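Local coordinates for putative lipoprotein (Campylobacter jejuni subsp. jejuni, PDB 2G5G) that binds two haem groups stacked cofacially in a dimer and probably serves as a lipoprotein in bacterial haem uptake, at residues A[92-97]-A[134-139]; A[87-92]-A[111-116]. All blocks are in the same frame, centred on the assembly; numbering follows the deposited sequence.

Contact 1. Residues A[92-97]-A[134-139]; sequences HLDKAF and KSKILG
L93, D94 and F97 of helix 90-98 pack against K136 to G139, a helix-on-strand contact at the edge of the central mixed sheet of the ChaN haem-binding fold, where 137-141 is an outermost strand. The segment axes approach to 8.5 Å and run nearly antiparallel, at 174°. The polar centre is a salt bridge in which K136 NZ stands 2.8 Å from D94 OD1 and meets it from above the carboxylate plane, 57° out of it. Q90 NE2 also donates to that oxygen, and a water joins D94 OD2 to K136 NZ. CB, CG and CD of K136 lie over the F97 ring, and the bend after CD (chi3 88°) turns CE and NZ off the ring toward D94 OD1. At the other end L93 places CD1 3.5 Å from G139 N, while its backbone O shares a bridging water with I137 O. K136 and L138 hydrogen-bond through the backbone to V80, and L138 also to L82, in strand 78-82. The F97 ring receives K136 CD over one face, 4.0 Å from the centroid, with S135 O near the ring plane at its edge, 3.6 Å from F97 CE1.

Contact 2. Residues A[87-92]-A[111-116]; sequences STEQNH and ALNWDK
A111 and N113 meet H92 and E89 where helix 108-111 ends, a small surface contact burying 177 Å² in all. A111 lies in the last helical turn: its O is 2.8 Å from H92 NE2, and a water donates both to this oxygen and to H92 O, which bridges the two backbones. L112 follows with its CB directed away from 87-92, while L112 C lies near the plane of the H92 ring, 4.1 Å from H92 CD2. N113 then leaves the helix with positive phi (52°) in a Schellman motif, and its CB points toward 87-92. Its ND2 donates to E89 OE2 over 2.6 Å, at an N-H...O angle of 161°; the acceptor lies in the amide plane, yet the bond reaches the carboxylate from above, 42° out of its plane. N113 CB also packs 3.9 Å from H92 CD2. Beyond it W114 turns inward onto V127, and its ring meets W120 edge-to-face. The linker after helix 108-111 thus runs past the start of helix 90-98, with L112 and W114 packed on helix 124-131.

In the fold
Contacts 1 and 2 use adjoining parts of the 87-98 region, share H92 and have centres 9 Å apart. Q90 joins them directly: its side-chain amide probably bonds to strand 137-141 at two points, with OE1 2.9 Å from G139 N and NE2 3.3 Å from I137 O. The strand edge and the 111-116 linker therefore both pack on helix 90-98 and the 3-10 segment leading into it, and helix 124-131 packs on both through I137 and L112. Neither contact belongs to the haem pocket, which includes Y151, L189 and L193. Bound haem lies about 13 Å from G139 and about 12 Å from the E89 side chain, so both are structural packing away from the ligand's contact shell.

Contact 1. Residues A[92-97]-A[134-139]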
loop_
_atom_site.group_PDB
_atom_site.type_symbol
_atom_site.label_atom_id
_atom_site.label_comp_id
_atom_site.label_asym_id
_atom_site.label_seq_id
_atom_site.Cartn_x
_atom_site.Cartn_y
_atom_site.Cartn_z
ATOM N N HIS A 92 -9.664 15.842 19.524
ATOM C CA HIS A 92 -9.018 16.970 18.866
ATOM C C HIS A 92 -10.021 17.850 18.138
ATOM O O HIS A 92 -9.953 19.060 18.226
ATOM C CB HIS A 92 -7.906 16.478 17.916
ATOM C CG HIS A 92 -7.016 17.572 17.410
ATOM N ND1 HIS A 92 -6.008 18.130 18.176
ATOM C CD2 HIS A 92 -6.982 18.215 16.217
ATOM C CE1 HIS A 92 -5.398 19.072 17.475
ATOM N NE2 HIS A 92 -5.975 19.151 16.286
ATOM N N LEU A 93 -10.962 17.235 17.411
ATOM C CA LEU A 93 -11.997 17.966 16.683
ATOM C C LEU A 93 -12.993 18.720 17.588
ATOM O O LEU A 93 -13.493 19.775 17.215
ATOM C CB LEU A 93 -12.766 16.998 15.749
ATOM C CG LEU A 93 -11.886 16.325 14.689
ATOM C CD1 LEU A 93 -12.661 15.173 13.991
ATOM C CD2 LEU A 93 -11.325 17.368 13.691
ATOM N N ASP A 94 -13.313 18.143 18.737
ATOM C CA ASP A 94 -14.203 18.781 19.730
ATOM C C ASP A 94 -13.564 20.096 20.253
ATOM O O ASP A 94 -14.251 21.117 20.428
ATOM C CB ASP A 94 -14.477 17.827 20.899
ATOM C CG ASP A 94 -15.360 16.637 20.517
ATOM O OD1 ASP A 94 -16.075 16.712 19.488
ATOM O OD2 ASP A 94 -15.342 15.624 21.254
ATOM N N LYS A 95 -12.244 20.059 20.445
ATOM C CA LYS A 95 -11.454 21.264 20.797
ATOM C C LYS A 95 -11.564 22.348 19.746
ATOM O O LYS A 95 -11.792 23.504 20.082
ATOM C CB LYS A 95 -9.988 20.907 21.039
ATOM C CG LYS A 95 -9.827 19.897 22.168
ATOM C CD LYS A 95 -8.360 19.623 22.525
ATOM C CE LYS A 95 -8.286 18.909 23.863
ATOM N NZ LYS A 95 -7.021 18.118 23.977
ATOM N N ALA A 96 -11.442 21.975 18.469
ATOM C CA ALA A 96 -11.651 22.918 17.369
ATOM C C ALA A 96 -13.060 23.501 17.365
ATOM O O ALA A 96 -13.246 24.698 17.127
ATOM C CB ALA A 96 -11.330 22.257 16.026
ATOM N N PHE A 97 -14.052 22.653 17.636
ATOM C CA PHE A 97 -15.436 23.085 17.747
ATOM C C PHE A 97 -15.569 24.134 18.863
ATOM O O PHE A 97 -16.232 25.161 18.690
ATOM C CB PHE A 97 -16.360 21.890 18.044
ATOM C CG PHE A 97 -17.802 22.279 18.237
ATOM C CD1 PHE A 97 -18.585 22.636 17.145
ATOM C CD2 PHE A 97 -18.378 22.306 19.509
ATOM C CE1 PHE A 97 -19.916 23.009 17.299
ATOM C CE2 PHE A 97 -19.713 22.676 19.676
ATOM C CZ PHE A 97 -20.486 23.031 18.575
ATOM N N LYS A 134 -23.170 26.475 12.936
ATOM C CA LYS A 134 -23.433 25.845 14.220
ATOM C C LYS A 134 -23.151 24.336 14.247
ATOM O O LYS A 134 -23.325 23.684 15.290
ATOM C CB LYS A 134 -24.877 26.138 14.599
ATOM C CG LYS A 134 -25.091 27.614 14.945
ATOM C CD LYS A 134 -26.533 27.884 15.209
ATOM C CE LYS A 134 -26.649 29.151 16.020
ATOM N NZ LYS A 134 -27.915 29.218 16.792
ATOM N N SER A 135 -22.723 23.776 13.113
ATOM C CA SER A 135 -22.431 22.345 13.036
ATOM C C SER A 135 -21.140 21.969 13.725
ATOM O O SER A 135 -20.175 22.727 13.700
ATOM C CB SER A 135 -22.320 21.892 11.572
ATOM O OG SER A 135 -23.566 22.006 10.942
ATOM N N LYS A 136 -21.109 20.782 14.313
ATOM C CA LYS A 136 -19.844 20.190 14.699
ATOM C C LYS A 136 -19.339 19.225 13.615
ATOM O O LYS A 136 -20.117 18.446 13.023
ATOM C CB LYS A 136 -19.935 19.468 16.050
ATOM C CG LYS A 136 -18.582 18.978 16.560
ATOM C CD LYS A 136 -18.570 18.745 18.048
ATOM C CE LYS A 136 -19.029 17.350 18.348
ATOM N NZ LYS A 136 -18.818 17.029 19.795
ATOM N N ILE A 137 -18.040 19.271 13.354
ATOM C CA ILE A 137 -17.422 18.278 12.452
ATOM C C ILE A 137 -17.060 17.004 13.185
ATOM O O ILE A 137 -16.344 17.029 14.211
ATOM C CB ILE A 137 -16.197 18.866 11.661
ATOM C CG1 ILE A 137 -16.697 19.945 10.696
ATOM C CG2 ILE A 137 -15.453 17.755 10.906
ATOM C CD1 ILE A 137 -15.638 20.742 9.958
ATOM N N LEU A 138 -17.541 15.879 12.656
ATOM C CA LEU A 138 -17.226 14.574 13.210
ATOM C C LEU A 138 -16.252 13.811 12.301
ATOM O O LEU A 138 -16.392 13.859 11.075
ATOM C CB LEU A 138 -18.515 13.740 13.402
ATOM C CG LEU A 138 -19.753 14.414 14.011
ATOM C CD1 LEU A 138 -20.988 13.457 13.946
ATOM C CD2 LEU A 138 -19.480 14.887 15.470
ATOM N N GLY A 139 -15.281 13.116 12.904
ATOM C CA GLY A 139 -14.453 12.135 12.172
ATOM C C GLY A 139 -15.223 10.840 12.016
ATOM O O GLY A 139 -15.727 10.300 12.997
HETATM O O HOH W 1 -14.643 19.311 14.752
HETATM O O HOH W 2 -17.924 14.238 21.104
#

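Contact 2. Residues A[87-92]-A[111-116]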
loop_
_atom_site.group_PDB
_atom_site.type_symbol
_atom_site.label_atom_id
_atom_site.label_comp_id
_atom_site.label_asym_id
_atom_site.label_seq_id
_atom_site.Cartn_x
_atom_site.Cartn_y
_atom_site.Cartn_z
ATOM N N SER A 87 -12.335 8.880 13.111
ATOM C CA SER A 87 -13.161 8.984 14.339
ATOM C C SER A 87 -12.286 9.069 15.607
ATOM O O SER A 87 -12.696 9.637 16.624
ATOM C CB SER A 87 -14.124 7.800 14.436
ATOM O OG SER A 87 -13.434 6.599 14.688
ATOM N N THR A 88 -11.088 8.486 15.524
ATOM C CA THR A 88 -10.032 8.614 16.558
ATOM C C THR A 88 -9.597 10.063 16.833
ATOM O O THR A 88 -8.984 10.339 17.865
ATOM C CB THR A 88 -8.761 7.825 16.152
ATOM O OG1 THR A 88 -8.326 8.264 14.855
ATOM C CG2 THR A 88 -9.035 6.347 16.129
ATOM N N GLU A 89 -9.910 10.972 15.914
ATOM C CA GLU A 89 -9.537 12.380 16.007
ATOM C C GLU A 89 -10.548 13.230 16.787
ATOM O O GLU A 89 -10.346 14.424 16.939
ATOM C CB GLU A 89 -9.407 12.957 14.592
ATOM C CG GLU A 89 -8.213 13.856 14.351
ATOM C CD GLU A 89 -6.888 13.097 14.407
ATOM O OE1 GLU A 89 -6.878 11.866 14.171
ATOM O OE2 GLU A 89 -5.860 13.729 14.691
ATOM N N GLN A 90 -11.636 12.631 17.263
ATOM C CA GLN A 90 -12.765 13.418 17.765
ATOM C C GLN A 90 -12.425 14.360 18.929
ATOM O O GLN A 90 -12.846 15.527 18.942
ATOM C CB GLN A 90 -13.974 12.536 18.105
ATOM C CG GLN A 90 -15.282 13.328 18.158
ATOM C CD GLN A 90 -15.558 14.079 16.876
ATOM O OE1 GLN A 90 -15.439 13.516 15.781
ATOM N NE2 GLN A 90 -15.938 15.351 16.992
ATOM N N ASN A 91 -11.653 13.868 19.890
ATOM C CA ASN A 91 -11.218 14.738 21.001
ATOM C C ASN A 91 -10.579 16.002 20.477
ATOM O O ASN A 91 -10.947 17.094 20.882
ATOM C CB ASN A 91 -10.268 14.002 21.939
ATOM C CG ASN A 91 -10.972 12.944 22.759
ATOM O OD1 ASN A 91 -12.184 13.039 23.025
ATOM N ND2 ASN A 91 -10.217 11.923 23.184
ATOM N N HIS A 92 -9.664 15.842 19.524
ATOM C CA HIS A 92 -9.018 16.970 18.866
ATOM C C HIS A 92 -10.021 17.850 18.138
ATOM O O HIS A 92 -9.953 19.060 18.226
ATOM C CB HIS A 92 -7.906 16.478 17.916
ATOM C CG HIS A 92 -7.016 17.572 17.410
ATOM N ND1 HIS A 92 -6.008 18.130 18.176
ATOM C CD2 HIS A 92 -6.982 18.215 16.217
ATOM C CE1 HIS A 92 -5.398 19.072 17.475
ATOM N NE2 HIS A 92 -5.975 19.151 16.286
ATOM N N ALA A 111 -5.993 23.166 12.895
ATOM C CA ALA A 111 -6.927 22.901 13.985
ATOM C C ALA A 111 -7.572 21.520 13.845
ATOM O O ALA A 111 -7.744 20.804 14.838
ATOM C CB ALA A 111 -8.003 23.987 14.044
ATOM N N LEU A 112 -7.895 21.147 12.605
ATOM C CA LEU A 112 -8.622 19.910 12.330
ATOM C C LEU A 112 -7.664 18.758 12.172
ATOM O O LEU A 112 -8.080 17.612 12.020
ATOM C CB LEU A 112 -9.474 20.043 11.059
ATOM C CG LEU A 112 -10.521 21.150 10.984
ATOM C CD1 LEU A 112 -11.118 21.224 9.581
ATOM C CD2 LEU A 112 -11.603 20.965 12.049
ATOM N N ASN A 113 -6.369 19.057 12.207
ATOM C CA ASN A 113 -5.357 18.066 11.873
ATOM C C ASN A 113 -5.626 17.392 10.504
ATOM O O ASN A 113 -5.491 16.174 10.353
ATOM C CB ASN A 113 -5.267 17.015 12.981
ATOM C CG ASN A 113 -3.977 16.278 12.946
ATOM O OD1 ASN A 113 -2.975 16.817 12.486
ATOM N ND2 ASN A 113 -3.976 15.040 13.418
ATOM N N TRP A 114 -6.013 18.202 9.522
ATOM C CA TRP A 114 -6.342 17.707 8.190
ATOM C C TRP A 114 -5.254 16.780 7.693
ATOM O O TRP A 114 -4.066 17.081 7.851
ATOM C CB TRP A 114 -6.515 18.867 7.213
ATOM C CG TRP A 114 -7.225 18.462 5.962
ATOM C CD1 TRP A 114 -6.663 18.195 4.743
ATOM C CD2 TRP A 114 -8.638 18.260 5.804
ATOM N NE1 TRP A 114 -7.636 17.851 3.835
ATOM C CE2 TRP A 114 -8.856 17.869 4.460
ATOM C CE3 TRP A 114 -9.736 18.360 6.668
ATOM C CZ2 TRP A 114 -10.125 17.587 3.960
ATOM C CZ3 TRP A 114 -11.003 18.084 6.164
ATOM C CH2 TRP A 114 -11.185 17.706 4.821
ATOM N N ASP A 115 -5.663 15.650 7.114
ATOM C CA ASP A 115 -4.738 14.694 6.497
ATOM C C ASP A 115 -4.538 15.077 5.047
ATOM O O ASP A 115 -5.502 15.299 4.313
ATOM C CB ASP A 115 -5.256 13.254 6.597
ATOM C CG ASP A 115 -4.179 12.213 6.291
ATOM O OD1 ASP A 115 -3.344 12.458 5.392
ATOM O OD2 ASP A 115 -4.171 11.137 6.946
ATOM N N LYS A 116 -3.274 15.157 4.626
ATOM C CA LYS A 116 -2.986 15.677 3.293
ATOM C C LYS A 116 -3.212 14.682 2.153
ATOM O O LYS A 116 -3.229 15.086 0.991
ATOM C CB LYS A 116 -1.628 16.384 3.220
ATOM C CG LYS A 116 -1.742 17.902 3.464
ATOM C CD LYS A 116 -2.277 18.234 4.867
ATOM C CE LYS A 116 -2.778 19.661 4.958
ATOM N NZ LYS A 116 -3.943 19.922 4.048
HETATM O O HOH W 3 -7.927 20.777 17.744
#